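PDB 3IM8: malonyl acyl carrier protein transacylase from Streptococcus pneumoniae, which probably transfers the malonyl group from malonyl-CoA to holo acyl carrier protein, a step of fatty acid synthesis. Local coordinates for residues Q146-L151 with V174-E179; P124-K129 with P191-G196. One frame throughout, in Å; residues are numbered along the deposited sequence.

Contact 1 (Q146-L151 with V174-E179); sequences QKASEL and VDRAVE
Ala148 and Ala177 bring helix 138-148 and helix 171-184 together, with their CA atoms 5.2 Å apart. No hydrogen bond joins the segments, so the contact rests on side-chain packing. The methyl of Ala148 points at the other helix. Its CB lies 3.5 Å from the backbone N of Ala177 and 3.9 Å from Ala177 CB. Two small residues at this point permit the close approach. On the outer side, the aliphatic part of Arg176 takes over. Its CG is anti to the backbone N (chi1 180°), which brings CG against Leu151 CD2, with CB beside it. The bend at chi2 (59°) then carries CD and the guanidinium onward. Leu151 CD2 is 3.2 Å from Arg176 CG. That is short for two carbons, so the exact value is doubtful. Arg176 CG also lies 4.0 Å from Ala148 CB. The guanidinium pairs with Glu179 of its own helix, but this salt bridge is modelled too short and its geometry is doubtful. Ala148 and Ala177 both also touch Val154 of strand 154-161. The two helices thus lie side by side on one sheet, as in the ferredoxin-like small subdomain of the FabD family.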
loop_
_atom_site.group_PDB
_atom_site.type_symbol
_atom_site.label_atom_id
_atom_site.label_comp_id
_atom_site.label_asym_id
_atom_site.label_seq_id
_atom_site.Cartn_x
_atom_site.Cartn_y
_atom_site.Cartn_z
ATOM N N GLN A 146 12.822 -16.238 12.775
ATOM C CA GLN A 146 12.359 -17.139 13.819
ATOM C C GLN A 146 13.370 -17.347 14.944
ATOM O O GLN A 146 13.017 -17.087 16.104
ATOM C CB GLN A 146 11.789 -18.445 13.233
ATOM C CG GLN A 146 10.264 -18.245 13.022
ATOM C CD GLN A 146 9.694 -19.108 11.921
ATOM O OE1 GLN A 146 10.300 -20.129 11.550
ATOM N NE2 GLN A 146 8.508 -18.708 11.378
ATOM N N LYS A 147 14.605 -17.744 14.628
ATOM C CA LYS A 147 15.664 -17.832 15.648
ATOM C C LYS A 147 15.809 -16.525 16.443
ATOM O O LYS A 147 15.911 -16.525 17.666
ATOM C CB LYS A 147 16.998 -18.165 15.005
ATOM C CG LYS A 147 18.032 -18.721 15.990
ATOM C CD LYS A 147 19.227 -19.310 15.233
ATOM C CE LYS A 147 18.846 -20.464 14.228
ATOM N NZ LYS A 147 19.780 -20.642 13.030
ATOM N N ALA A 148 15.782 -15.399 15.730
ATOM C CA ALA A 148 15.978 -14.089 16.357
ATOM C C ALA A 148 14.835 -13.629 17.248
ATOM O O ALA A 148 15.061 -12.756 18.068
ATOM C CB ALA A 148 16.250 -13.027 15.290
ATOM N N SER A 149 13.632 -14.222 17.085
ATOM C CA SER A 149 12.381 -13.806 17.802
ATOM C C SER A 149 12.367 -13.999 19.306
ATOM O O SER A 149 11.531 -13.425 20.037
ATOM C CB SER A 149 11.131 -14.497 17.219
ATOM O OG SER A 149 10.854 -14.050 15.913
ATOM N N GLU A 150 13.288 -14.815 19.776
ATOM C CA GLU A 150 13.494 -14.976 21.189
ATOM C C GLU A 150 13.903 -13.652 21.821
ATOM O O GLU A 150 13.573 -13.349 23.005
ATOM C CB GLU A 150 14.617 -15.962 21.378
ATOM C CG GLU A 150 14.988 -16.090 22.818
ATOM C CD GLU A 150 16.021 -17.154 23.044
ATOM O OE1 GLU A 150 17.153 -17.028 22.501
ATOM O OE2 GLU A 150 15.664 -18.098 23.767
ATOM N N LEU A 151 14.640 -12.879 21.030
ATOM C CA LEU A 151 15.151 -11.596 21.467
ATOM C C LEU A 151 14.142 -10.427 21.345
ATOM O O LEU A 151 14.494 -9.313 21.673
ATOM C CB LEU A 151 16.466 -11.311 20.703
ATOM C CG LEU A 151 17.728 -12.062 21.164
ATOM C CD1 LEU A 151 17.618 -13.567 21.190
ATOM C CD2 LEU A 151 18.909 -11.654 20.313
ATOM N N VAL A 174 15.886 -7.194 15.401
ATOM C CA VAL A 174 16.182 -7.128 13.957
ATOM C C VAL A 174 17.692 -7.230 13.653
ATOM O O VAL A 174 18.082 -7.838 12.644
ATOM C CB VAL A 174 15.539 -5.891 13.271
ATOM C CG1 VAL A 174 16.189 -5.660 11.867
ATOM C CG2 VAL A 174 13.983 -6.072 13.136
ATOM N N ASP A 175 18.519 -6.600 14.511
ATOM C CA ASP A 175 20.000 -6.708 14.448
ATOM C C ASP A 175 20.416 -8.174 14.556
ATOM O O ASP A 175 21.332 -8.596 13.849
ATOM C CB ASP A 175 20.701 -5.887 15.563
ATOM C CG ASP A 175 20.661 -4.361 15.316
ATOM O OD1 ASP A 175 20.536 -3.948 14.139
ATOM O OD2 ASP A 175 20.746 -3.587 16.304
ATOM N N ARG A 176 19.766 -8.960 15.424
ATOM C CA ARG A 176 20.116 -10.388 15.603
ATOM C C ARG A 176 19.754 -11.143 14.323
ATOM O O ARG A 176 20.581 -11.926 13.793
ATOM C CB ARG A 176 19.462 -10.969 16.904
ATOM C CG ARG A 176 19.704 -12.488 17.284
ATOM C CD ARG A 176 21.184 -13.029 17.503
ATOM N NE ARG A 176 21.176 -14.532 17.534
ATOM C CZ ARG A 176 22.155 -15.351 17.100
ATOM N NH1 ARG A 176 23.280 -14.872 16.594
ATOM N NH2 ARG A 176 22.011 -16.675 17.183
ATOM N N ALA A 177 18.547 -10.877 13.786
ATOM C CA ALA A 177 18.135 -11.384 12.459
ATOM C C ALA A 177 19.122 -11.156 11.298
ATOM O O ALA A 177 19.389 -12.077 10.561
ATOM C CB ALA A 177 16.759 -10.838 12.096
ATOM N N VAL A 178 19.642 -9.942 11.096
ATOM C CA VAL A 178 20.607 -9.707 9.986
ATOM C C VAL A 178 21.943 -10.401 10.219
ATOM O O VAL A 178 22.573 -10.871 9.281
ATOM C CB VAL A 178 20.862 -8.178 9.610
ATOM C CG1 VAL A 178 19.615 -7.523 8.990
ATOM C CG2 VAL A 178 21.382 -7.357 10.760
ATOM N N GLU A 179 22.347 -10.495 11.488
ATOM C CA GLU A 179 23.570 -11.233 11.857
ATOM C C GLU A 179 23.364 -12.662 11.418
ATOM O O GLU A 179 24.229 -13.270 10.773
ATOM C CB GLU A 179 23.797 -11.144 13.374
ATOM C CG GLU A 179 24.945 -12.021 13.921
ATOM C CD GLU A 179 24.922 -12.121 15.432
ATOM O OE1 GLU A 179 24.970 -11.043 16.076
ATOM O OE2 GLU A 179 24.851 -13.270 15.979
#

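Contact 2 (P124-K129 with P191-G196); sequences PADSGK and PLKVSG
Ala125 and Gly196 meet where two irregular loops run against each other. The contact is mostly backbone. Ala125 CA is 3.6 Å from Gly196 N. Pro124 O is 3.3 Å from Gly196 CA. Gly196 lacks a side chain, which allows this close fit.

Hydrogen bonds within 124-129 shape its side of the contact. Residues Pro124 to Ser127 form a type I beta turn, closed by a bond from Ser127 N to Pro124 O. Ser127 OG gives a second bond to Pro124 O at 2.7 Å, tilted 16° from the carbonyl plane. Two donors therefore grip this one carbonyl. Gly128 follows with a positive phi (45°), which favours glycine.

One ordered water links the loops. It donates to Ser195 O at 2.8 Å. It also donates to Ser127 O, at 3.3 Å. Two acceptors that cannot bond each other directly are joined in this way.

The charged pair lies at the outer side. Lys193 bends at chi2 (-71°), which swings its end toward the turn. Its NZ bonds Asp126 OD2 at 3.2 Å, from above the carboxylate plane, and the two form a salt bridge.

The side chain of Ser195 lies about 7 Å from that of His199. It is about 8 Å from that of Ser90. Both are predicted active-site residues. The chemistry implies a polar, partly water-mediated junction beside the probable catalytic centre. A single side-chain salt bridge and one water tie the loops across it, and backbone packing does the rest.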
loop_
_atom_site.group_PDB
_atom_site.type_symbol
_atom_site.label_atom_id
_atom_site.label_comp_id
_atom_site.label_asym_id
_atom_site.label_seq_id
_atom_site.Cartn_x
_atom_site.Cartn_y
_atom_site.Cartn_z
ATOM N N PRO A 124 5.949 4.929 16.058
ATOM C CA PRO A 124 6.383 6.184 15.357
ATOM C C PRO A 124 7.448 5.931 14.251
ATOM O O PRO A 124 8.142 4.884 14.272
ATOM C CB PRO A 124 6.893 7.106 16.509
ATOM C CG PRO A 124 6.251 6.519 17.803
ATOM C CD PRO A 124 6.179 5.000 17.529
ATOM N N ALA A 125 7.578 6.886 13.320
ATOM C CA ALA A 125 8.372 6.715 12.080
ATOM C C ALA A 125 9.849 6.397 12.295
ATOM O O ALA A 125 10.483 5.723 11.450
ATOM C CB ALA A 125 8.241 7.936 11.166
ATOM N N ASP A 126 10.387 6.847 13.422
ATOM C CA ASP A 126 11.788 6.582 13.712
ATOM C C ASP A 126 11.998 5.385 14.652
ATOM O O ASP A 126 13.143 5.023 14.879
ATOM C CB ASP A 126 12.477 7.849 14.295
ATOM C CG ASP A 126 14.038 7.771 14.270
ATOM O OD1 ASP A 126 14.635 8.208 15.275
ATOM O OD2 ASP A 126 14.663 7.280 13.282
ATOM N N SER A 127 10.930 4.774 15.190
ATOM C CA SER A 127 11.075 3.648 16.169
ATOM C C SER A 127 11.376 2.297 15.448
ATOM O O SER A 127 11.305 2.230 14.212
ATOM C CB SER A 127 9.832 3.562 17.071
ATOM O OG SER A 127 8.695 3.216 16.301
ATOM N N GLY A 128 11.735 1.245 16.189
ATOM C CA GLY A 128 12.113 -0.062 15.593
ATOM C C GLY A 128 13.059 -0.088 14.371
ATOM O O GLY A 128 13.813 0.836 14.143
ATOM N N LYS A 129 13.046 -1.150 13.574
ATOM C CA LYS A 129 14.006 -1.231 12.474
ATOM C C LYS A 129 13.359 -2.006 11.309
ATOM O O LYS A 129 12.410 -2.742 11.538
ATOM C CB LYS A 129 15.338 -1.859 12.954
ATOM C CG LYS A 129 16.498 -1.833 11.904
ATOM C CD LYS A 129 17.952 -1.864 12.444
ATOM C CE LYS A 129 18.924 -2.028 11.221
ATOM N NZ LYS A 129 20.394 -1.710 11.384
ATOM N N PRO A 191 19.379 -1.398 5.334
ATOM C CA PRO A 191 18.542 -0.698 6.318
ATOM C C PRO A 191 17.652 0.378 5.682
ATOM O O PRO A 191 18.066 1.065 4.751
ATOM C CB PRO A 191 19.559 -0.061 7.276
ATOM C CG PRO A 191 20.783 -0.938 7.184
ATOM C CD PRO A 191 20.811 -1.300 5.684
ATOM N N LEU A 192 16.431 0.514 6.189
ATOM C CA LEU A 192 15.467 1.463 5.659
ATOM C C LEU A 192 14.997 2.465 6.733
ATOM O O LEU A 192 14.729 2.057 7.864
ATOM C CB LEU A 192 14.260 0.703 5.088
ATOM C CG LEU A 192 14.418 -0.434 4.085
ATOM C CD1 LEU A 192 13.028 -0.898 3.671
ATOM C CD2 LEU A 192 15.234 -0.058 2.857
ATOM N N LYS A 193 14.891 3.756 6.388
ATOM C CA LYS A 193 14.326 4.766 7.301
ATOM C C LYS A 193 13.004 5.383 6.763
ATOM O O LYS A 193 12.948 6.595 6.434
ATOM C CB LYS A 193 15.372 5.865 7.655
ATOM C CG LYS A 193 16.395 5.496 8.752
ATOM C CD LYS A 193 15.727 5.418 10.175
ATOM C CE LYS A 193 16.724 4.871 11.231
ATOM N NZ LYS A 193 16.122 4.553 12.609
ATOM N N VAL A 194 11.936 4.560 6.723
ATOM C CA VAL A 194 10.686 4.868 5.989
ATOM C C VAL A 194 9.470 5.046 6.934
ATOM O O VAL A 194 8.635 5.935 6.730
ATOM C CB VAL A 194 10.428 3.787 4.873
ATOM C CG1 VAL A 194 9.010 3.885 4.240
ATOM C CG2 VAL A 194 11.509 3.880 3.762
ATOM N N SER A 195 9.382 4.219 7.968
ATOM C CA SER A 195 8.213 4.208 8.863
ATOM C C SER A 195 8.499 3.360 10.101
ATOM O O SER A 195 9.576 2.687 10.193
ATOM C CB SER A 195 6.968 3.644 8.148
ATOM O OG SER A 195 7.198 2.300 7.722
ATOM N N GLY A 196 7.559 3.373 11.044
ATOM C CA GLY A 196 7.610 2.430 12.140
ATOM C C GLY A 196 7.618 0.987 11.627
ATOM O O GLY A 196 7.382 0.742 10.424
HETATM O O HOH W 1 10.891 0.561 11.421
#

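Overall arrangement
Both segments of contact 1 fall between the two segments of contact 2 in the sequence: 124-129 comes first, then 146-151, 174-179 and 191-196. The centres of the two contacts are about 17 Å apart. Strand 129-134 begins at the end of 124-129, and strand 188-191 ends at the start of 191-196. These neighbouring antiparallel strands belong to the mixed sheet that carries the helices of contact 1. The contacts touch through Lys129, which packs on Val174 and forms a long, weak ion pair with Asp175. Contact 1 thus lies within the small subdomain, while contact 2 pairs its entering and leaving chains near the predicted active site.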